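Local coordinates for odorant binding protein 4 (Chrysopa pallens, PDB 6JPM), which probably binds small odorant molecules as a secreted member of the PBP/GOBP family, at residues M17-P20 / T25-Q28; A92-K97 / A101-K106; C107-L110 / M115-L118. All coordinates share one frame; numbering follows the deposited sequence.

The three contacts follow one another along the chain, and two of them share helix 99-111. Contact 2 folds the preceding loop, residues 92-97, onto the early turns of that helix, while contact 3 brings the C-terminal tail, residues 115-118, back against its end. Their centres lie about 13 Å apart and they touch: Ala92 CB packs on Cys107 CB at 3.7 Å, and Ala105 CB meets Leu118 CD1 at 4.2 Å. Contact 1 stands apart at the surface, its centre about 18 Å from each of the others, tying helix 4-22 to helix 26-32. Contacts 1 and 3 also hold half-cystines, Cys18 paired with Cys49 and Cys107 with Cys89.

Contact 1: residues M17-P20 / T25-Q28; sequences MCQP and TDEQ
The side-chain amide of Gln19 and the carboxylate of Asp26 meet through NE2 and OD1, their planes 51° apart. Asp26 OD1 lies almost in the amide plane, where an N-H of NE2 can point straight at it, and the donor in turn comes nearly end-on to the C-O bond. The pair joins helix 4-22 to the start of helix 26-32, whose first turn is closed by a capping box. At 2.7 Å from Gln19 NE2 to Asp26 OD1 this is a short bond, and it is the one hydrogen bond between 17-20 and 25-28. Glutamine suits the place because its reach is long: CG lies anti to the backbone N (chi1 173°) and the chain continues extended, which carries the amide off helix 4-22 to the first residue of helix 26-32.

Both ends of that amide are used. NE2 also donates to the carbonyl O of Val24, and OE1 accepts from Arg15 NE. Arg15 NH2 forms a salt bridge with Asp26 OD1, and its positive charge probably eases the approach of two acceptors, Gln19 OE1 and Asp26 OD1, to 3.5 Å. With these partners the amide has little freedom to flip. Aspartate suits the first turn of helix 26-32, where its negative charge would probably interact favourably with the helix dipole.

Beside this bridge, Thr25 fills the N-cap position, its short hydroxyl able to fold back on the first turn and take the amide of Gln28. The box is reciprocal, because Gln28 turns its own side chain back to the cap residue. Its NE2 is held by Asp38 and Asp40, while Thr25 N reaches Gln28 OE1 at 3.0 Å, in the carbonyl plane and on a lone pair.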
loop_
_atom_site.group_PDB
_atom_site.type_symbol
_atom_site.label_atom_id
_atom_site.label_comp_id
_atom_site.label_asym_id
_atom_site.label_seq_id
_atom_site.Cartn_x
_atom_site.Cartn_y
_atom_site.Cartn_z
ATOM N N MET A 17 -3.421 13.507 2.599
ATOM C CA MET A 17 -3.519 13.446 4.050
ATOM C C MET A 17 -2.252 12.872 4.684
ATOM O O MET A 17 -1.752 13.414 5.677
ATOM C CB MET A 17 -4.733 12.618 4.443
ATOM C CG MET A 17 -4.704 12.239 5.905
ATOM S SD MET A 17 -5.819 10.883 6.225
ATOM C CE MET A 17 -5.119 9.631 5.170
ATOM N N CYS A 18 -1.703 11.792 4.119
ATOM C CA CYS A 18 -0.628 11.067 4.797
ATOM C C CYS A 18 0.747 11.688 4.612
ATOM O O CYS A 18 1.619 11.497 5.467
ATOM C CB CYS A 18 -0.580 9.622 4.311
ATOM S SG CYS A 18 -1.913 8.643 5.043
ATOM N N GLN A 19 0.992 12.387 3.500
ATOM C CA GLN A 19 2.329 12.946 3.318
ATOM C C GLN A 19 2.628 14.037 4.342
ATOM O O GLN A 19 3.684 13.952 4.996
ATOM C CB GLN A 19 2.518 13.430 1.872
ATOM C CG GLN A 19 3.836 14.193 1.654
ATOM C CD GLN A 19 4.155 14.457 0.181
ATOM O OE1 GLN A 19 3.252 14.563 -0.647
ATOM N NE2 GLN A 19 5.433 14.557 -0.144
ATOM N N PRO A 20 1.781 15.050 4.558
ATOM C CA PRO A 20 2.083 16.047 5.597
ATOM C C PRO A 20 2.152 15.463 6.995
ATOM O O PRO A 20 2.835 16.027 7.852
ATOM C CB PRO A 20 0.918 17.048 5.499
ATOM C CG PRO A 20 0.197 16.740 4.273
ATOM C CD PRO A 20 0.509 15.342 3.869
ATOM N N THR A 25 9.165 12.763 1.701
ATOM C CA THR A 25 9.356 13.705 0.602
ATOM C C THR A 25 8.757 13.151 -0.692
ATOM O O THR A 25 8.520 11.946 -0.836
ATOM C CB THR A 25 10.849 14.037 0.379
ATOM O OG1 THR A 25 11.553 12.893 -0.139
ATOM C CG2 THR A 25 11.532 14.526 1.679
ATOM N N ASP A 26 8.539 14.060 -1.650
ATOM C CA ASP A 26 8.080 13.664 -2.986
ATOM C C ASP A 26 9.033 12.665 -3.625
ATOM O O ASP A 26 8.595 11.694 -4.251
ATOM C CB ASP A 26 7.966 14.894 -3.897
ATOM C CG ASP A 26 6.738 15.740 -3.611
ATOM O OD1 ASP A 26 5.940 15.405 -2.693
ATOM O OD2 ASP A 26 6.572 16.754 -4.321
ATOM N N GLU A 27 10.343 12.905 -3.516
ATOM C CA GLU A 27 11.296 11.976 -4.122
ATOM C C GLU A 27 11.260 10.610 -3.449
ATOM O O GLU A 27 11.416 9.586 -4.123
ATOM C CB GLU A 27 12.714 12.535 -4.071
ATOM C CG GLU A 27 13.708 11.604 -4.756
ATOM C CD GLU A 27 15.056 12.250 -5.024
ATOM O OE1 GLU A 27 15.450 13.153 -4.256
ATOM O OE2 GLU A 27 15.720 11.852 -6.007
ATOM N N GLN A 28 11.081 10.567 -2.126
ATOM C CA GLN A 28 10.963 9.274 -1.445
ATOM C C GLN A 28 9.777 8.480 -1.972
ATOM O O GLN A 28 9.890 7.282 -2.233
ATOM C CB GLN A 28 10.825 9.468 0.067
ATOM C CG GLN A 28 12.140 9.733 0.780
ATOM C CD GLN A 28 11.940 9.937 2.252
ATOM O OE1 GLN A 28 11.113 10.758 2.666
ATOM N NE2 GLN A 28 12.674 9.165 3.068
#

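Contact 2: residues A92-K97 / A101-K106; sequences ADTGDK and AYNFAK
Asn103 grips the carbonyl of Thr94 from an unusual direction: its ND2 sits 44° above the carbonyl plane instead of in line with a lone pair. The loop it holds contains an inverse gamma turn centred on Asp93, which turns the chain at residues 92-94, beside helix 99-111. From the asparagine's side the bond is regular, with Thr94 O almost in the amide plane and 3.0 Å from ND2. With CG beside the backbone N (chi1 -75°), the amide rises from the helix toward the loop. An alanine here would lack this donor and is likely to leave Thr94 O without its side-chain partner and the loop freer to lift from the helix.

The gamma turn is closed by a weak hydrogen bond of 2.9 Å from Thr94 N to Ala92 O. The same carbonyl oxygen rests against the helix, with Asn103 CB only 3.3 Å from it. The small side chain of Ala92 lets the loop come close to the helix, its CB 4.1 Å from Phe104 CA, and the closeness of the two segments shows again at Asp93, whose CB lies 4.4 Å from Phe104 CB. Asp93 spends its carboxylate elsewhere: OD2 accepts from Leu62 N, so the turn is anchored to strand 61-62 as well as to the helix. The buried Phe104 side chain also touches Ile56.

Gly95 has a backbone conformation in which any CB would press on Thr94 O, the very atom that Asn103 holds. Beyond it the loop turns toward the start of the helix, where amides have no acceptor from a preceding turn. There a water bridges the two segments, accepting from Ala101 N at 3.0 Å and donating to Lys97 O at 2.8 Å.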
loop_
_atom_site.group_PDB
_atom_site.type_symbol
_atom_site.label_atom_id
_atom_site.label_comp_id
_atom_site.label_asym_id
_atom_site.label_seq_id
_atom_site.Cartn_x
_atom_site.Cartn_y
_atom_site.Cartn_z
ATOM N N ALA A 92 4.386 -10.975 4.889
ATOM C CA ALA A 92 5.452 -9.987 4.822
ATOM C C ALA A 92 5.261 -8.838 5.797
ATOM O O ALA A 92 6.099 -7.939 5.825
ATOM C CB ALA A 92 5.577 -9.420 3.396
ATOM N N ASP A 93 4.181 -8.826 6.578
ATOM C CA ASP A 93 3.926 -7.731 7.518
ATOM C C ASP A 93 4.694 -7.965 8.827
ATOM O O ASP A 93 4.122 -8.179 9.899
ATOM C CB ASP A 93 2.427 -7.580 7.755
ATOM C CG ASP A 93 1.764 -8.873 8.234
ATOM O OD1 ASP A 93 2.360 -9.962 8.077
ATOM O OD2 ASP A 93 0.636 -8.796 8.759
ATOM N N THR A 94 6.013 -7.885 8.711
ATOM C CA THR A 94 6.928 -8.152 9.835
ATOM C C THR A 94 7.578 -6.886 10.385
ATOM O O THR A 94 7.678 -5.913 9.688
ATOM C CB THR A 94 7.991 -9.185 9.448
ATOM O OG1 THR A 94 8.859 -8.609 8.487
ATOM C CG2 THR A 94 7.394 -10.453 8.894
ATOM N N GLY A 95 8.024 -6.975 11.621
ATOM C CA GLY A 95 8.729 -5.885 12.298
ATOM C C GLY A 95 7.903 -5.129 13.309
ATOM O O GLY A 95 6.886 -5.585 13.713
ATOM N N ASP A 96 8.399 -3.969 13.658
ATOM C CA ASP A 96 7.824 -3.118 14.716
ATOM C C ASP A 96 7.281 -1.804 14.163
ATOM O O ASP A 96 7.828 -1.282 13.240
ATOM C CB ASP A 96 8.914 -2.863 15.754
ATOM C CG ASP A 96 8.548 -1.986 16.937
ATOM O OD1 ASP A 96 7.443 -2.114 17.470
ATOM O OD2 ASP A 96 9.399 -1.211 17.327
ATOM N N LYS A 97 6.217 -1.326 14.768
ATOM C CA LYS A 97 5.609 -0.012 14.458
ATOM C C LYS A 97 5.265 0.175 12.975
ATOM O O LYS A 97 4.384 -0.427 12.564
ATOM C CB LYS A 97 6.465 1.101 15.059
ATOM C CG LYS A 97 6.157 1.424 16.506
ATOM C CD LYS A 97 7.333 1.440 17.396
ATOM C CE LYS A 97 8.111 2.730 17.357
ATOM N NZ LYS A 97 9.181 2.792 18.381
ATOM N N ALA A 101 3.805 -2.414 7.694
ATOM C CA ALA A 101 3.151 -1.900 6.490
ATOM C C ALA A 101 4.161 -1.605 5.385
ATOM O O ALA A 101 3.900 -1.873 4.205
ATOM C CB ALA A 101 2.338 -0.653 6.810
ATOM N N TYR A 102 5.312 -1.048 5.752
ATOM C CA TYR A 102 6.366 -0.791 4.776
ATOM C C TYR A 102 6.855 -2.093 4.149
ATOM O O TYR A 102 6.967 -2.202 2.924
ATOM C CB TYR A 102 7.520 -0.074 5.467
ATOM C CG TYR A 102 8.770 0.073 4.650
ATOM C CD1 TYR A 102 8.909 1.122 3.731
ATOM C CD2 TYR A 102 9.844 -0.786 4.836
ATOM C CE1 TYR A 102 10.089 1.284 3.002
ATOM C CE2 TYR A 102 11.017 -0.638 4.109
ATOM C CZ TYR A 102 11.131 0.396 3.191
ATOM O OH TYR A 102 12.301 0.539 2.477
ATOM N N ASN A 103 7.145 -3.102 4.982
ATOM C CA ASN A 103 7.626 -4.375 4.448
ATOM C C ASN A 103 6.568 -5.052 3.589
ATOM O O ASN A 103 6.886 -5.621 2.542
ATOM C CB ASN A 103 8.053 -5.302 5.591
ATOM C CG ASN A 103 9.371 -4.885 6.203
ATOM O OD1 ASN A 103 10.243 -4.355 5.506
ATOM N ND2 ASN A 103 9.518 -5.099 7.517
ATOM N N PHE A 104 5.314 -5.033 4.039
ATOM C CA PHE A 104 4.206 -5.523 3.225
ATOM C C PHE A 104 4.151 -4.801 1.879
ATOM O O PHE A 104 3.997 -5.438 0.834
ATOM C CB PHE A 104 2.891 -5.340 3.995
ATOM C CG PHE A 104 1.657 -5.792 3.241
ATOM C CD1 PHE A 104 1.477 -7.132 2.894
ATOM C CD2 PHE A 104 0.662 -4.881 2.908
ATOM C CE1 PHE A 104 0.327 -7.559 2.212
ATOM C CE2 PHE A 104 -0.479 -5.288 2.224
ATOM C CZ PHE A 104 -0.642 -6.635 1.872
ATOM N N ALA A 105 4.291 -3.466 1.885
ATOM C CA ALA A 105 4.219 -2.696 0.644
ATOM C C ALA A 105 5.350 -3.060 -0.311
ATOM O O ALA A 105 5.133 -3.197 -1.520
ATOM C CB ALA A 105 4.254 -1.198 0.951
ATOM N N LYS A 106 6.578 -3.166 0.203
ATOM C CA LYS A 106 7.698 -3.553 -0.656
ATOM C C LYS A 106 7.422 -4.895 -1.308
ATOM O O LYS A 106 7.730 -5.098 -2.485
ATOM C CB LYS A 106 9.009 -3.657 0.139
ATOM C CG LYS A 106 9.499 -2.386 0.773
ATOM C CD LYS A 106 10.964 -2.534 1.158
ATOM C CE LYS A 106 11.185 -3.731 2.058
ATOM N NZ LYS A 106 12.586 -3.817 2.545
HETATM O O HOH W 1 2.962 -1.103 10.217
#

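Contact 3: residues C107-L110 / M115-L118; sequences CLYL and MYFL
Tyr116 lays one face of its ring against Tyr109 and dominates the contact between the tail 115-118 and the last turns of helix 99-111. The two rings form a T-shaped pair, the edge of Tyr109 directed at the face of Tyr116, with centroids 5.3 Å apart and planes at 69°. The edge atom Tyr109 CD2 stands 3.7 Å from Tyr116 CG, above the rim of the ring and not its middle. Farther back, Tyr109 CB adds a CH-pi contact, 4.1 Å from the Tyr116 centroid and 26° off the ring normal. Even the helix backbone takes part, for Tyr109 CA comes within 3.5 Å of Tyr116 CD1. Each tyrosine has CG anti to its own backbone N (chi1 179° for Tyr116), a setting that extends both side chains toward each other, so that they cross at about a right angle. A broad, flat side chain suits Tyr116's place, since it can cover both the helix backbone and a neighbouring ring; Leu108 CB touches its CE1 at 4.3 Å.

Phe117 points elsewhere, making an edge-to-face pair with Tyr78 of helix 76-89, so that successive tail residues pack on different helices.

At Leu118 the chain comes back under the tyrosine. Its backbone N lies 4.0 Å above the plane of the Tyr116 ring, on the face opposite Tyr109 and offset toward the rim, so both faces of the ring have a neighbour. The branched leucine ends meet at CD1 of Leu118 and CD1 of Leu108, 4.2 Å apart, an apolar join extended by Met47 of helix 41-53, while Leu118 O accepts from His33 NE2. A C-terminal tail folded back onto the helical body in this manner is consistent with the PBP/GOBP fold, in which several members use the tail to cover the ligand cavity.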
loop_
_atom_site.group_PDB
_atom_site.type_symbol
_atom_site.label_atom_id
_atom_site.label_comp_id
_atom_site.label_asym_id
_atom_site.label_seq_id
_atom_site.Cartn_x
_atom_site.Cartn_y
_atom_site.Cartn_z
ATOM N N CYS A 107 6.859 -5.836 -0.539
ATOM C CA CYS A 107 6.548 -7.150 -1.089
ATOM C C CYS A 107 5.522 -7.031 -2.206
ATOM O O CYS A 107 5.670 -7.645 -3.272
ATOM C CB CYS A 107 6.037 -8.076 0.021
ATOM S SG CYS A 107 5.679 -9.774 -0.552
ATOM N N LEU A 108 4.467 -6.245 -1.973
ATOM C CA LEU A 108 3.419 -6.105 -2.975
ATOM C C LEU A 108 3.989 -5.576 -4.279
ATOM O O LEU A 108 3.655 -6.073 -5.362
ATOM C CB LEU A 108 2.322 -5.170 -2.480
ATOM C CG LEU A 108 1.371 -5.724 -1.430
ATOM C CD1 LEU A 108 0.344 -4.658 -1.127
ATOM C CD2 LEU A 108 0.709 -7.013 -1.915
ATOM N N TYR A 109 4.850 -4.555 -4.188
ATOM C CA TYR A 109 5.468 -3.986 -5.381
ATOM C C TYR A 109 6.291 -5.036 -6.117
ATOM O O TYR A 109 6.121 -5.242 -7.323
ATOM C CB TYR A 109 6.335 -2.778 -5.012
ATOM C CG TYR A 109 6.977 -2.158 -6.236
ATOM C CD1 TYR A 109 8.157 -2.684 -6.758
ATOM C CD2 TYR A 109 6.387 -1.082 -6.896
ATOM C CE1 TYR A 109 8.737 -2.164 -7.894
ATOM C CE2 TYR A 109 6.971 -0.546 -8.048
ATOM C CZ TYR A 109 8.154 -1.094 -8.534
ATOM O OH TYR A 109 8.775 -0.601 -9.659
ATOM N N LEU A 110 7.180 -5.724 -5.398
ATOM C CA LEU A 110 8.060 -6.700 -6.034
ATOM C C LEU A 110 7.315 -7.899 -6.606
ATOM O O LEU A 110 7.826 -8.543 -7.528
ATOM C CB LEU A 110 9.118 -7.176 -5.042
ATOM C CG LEU A 110 10.109 -6.087 -4.645
ATOM C CD1 LEU A 110 11.091 -6.621 -3.607
ATOM C CD2 LEU A 110 10.821 -5.578 -5.889
ATOM N N MET A 115 1.470 -3.828 -11.750
ATOM C CA MET A 115 0.089 -3.744 -11.230
ATOM C C MET A 115 0.029 -3.115 -9.830
ATOM O O MET A 115 -0.984 -3.123 -9.225
ATOM C CB MET A 115 -0.560 -5.132 -11.229
ATOM C CG MET A 115 -0.460 -5.843 -12.558
ATOM S SD MET A 115 -1.144 -4.891 -13.883
ATOM C CE MET A 115 -2.838 -4.772 -13.358
ATOM N N TYR A 116 1.110 -2.542 -9.374
ATOM C CA TYR A 116 1.105 -1.895 -8.070
ATOM C C TYR A 116 0.364 -0.568 -8.165
ATOM O O TYR A 116 0.675 0.266 -9.020
ATOM C CB TYR A 116 2.547 -1.698 -7.612
ATOM C CG TYR A 116 2.747 -1.024 -6.286
ATOM C CD1 TYR A 116 2.748 -1.764 -5.111
ATOM C CD2 TYR A 116 2.993 0.341 -6.205
ATOM C CE1 TYR A 116 2.955 -1.167 -3.898
ATOM C CE2 TYR A 116 3.206 0.953 -4.980
ATOM C CZ TYR A 116 3.187 0.188 -3.834
ATOM O OH TYR A 116 3.394 0.758 -2.605
ATOM N N PHE A 117 -0.627 -0.364 -7.295
ATOM C CA PHE A 117 -1.431 0.850 -7.363
ATOM C C PHE A 117 -1.524 1.618 -6.047
ATOM O O PHE A 117 -2.300 2.579 -5.972
ATOM C CB PHE A 117 -2.845 0.532 -7.857
ATOM C CG PHE A 117 -3.560 -0.483 -7.017
ATOM C CD1 PHE A 117 -4.149 -0.121 -5.804
ATOM C CD2 PHE A 117 -3.650 -1.803 -7.436
ATOM C CE1 PHE A 117 -4.801 -1.070 -5.017
ATOM C CE2 PHE A 117 -4.305 -2.748 -6.665
ATOM C CZ PHE A 117 -4.880 -2.386 -5.453
ATOM N N LEU A 118 -0.788 1.227 -5.007
ATOM C CA LEU A 118 -0.829 1.990 -3.765
ATOM C C LEU A 118 -0.343 3.419 -4.002
ATOM O O LEU A 118 0.558 3.648 -4.813
ATOM C CB LEU A 118 0.039 1.347 -2.689
ATOM C CG LEU A 118 -0.281 -0.092 -2.269
ATOM C CD1 LEU A 118 0.606 -0.505 -1.102
ATOM C CD2 LEU A 118 -1.757 -0.247 -1.921
#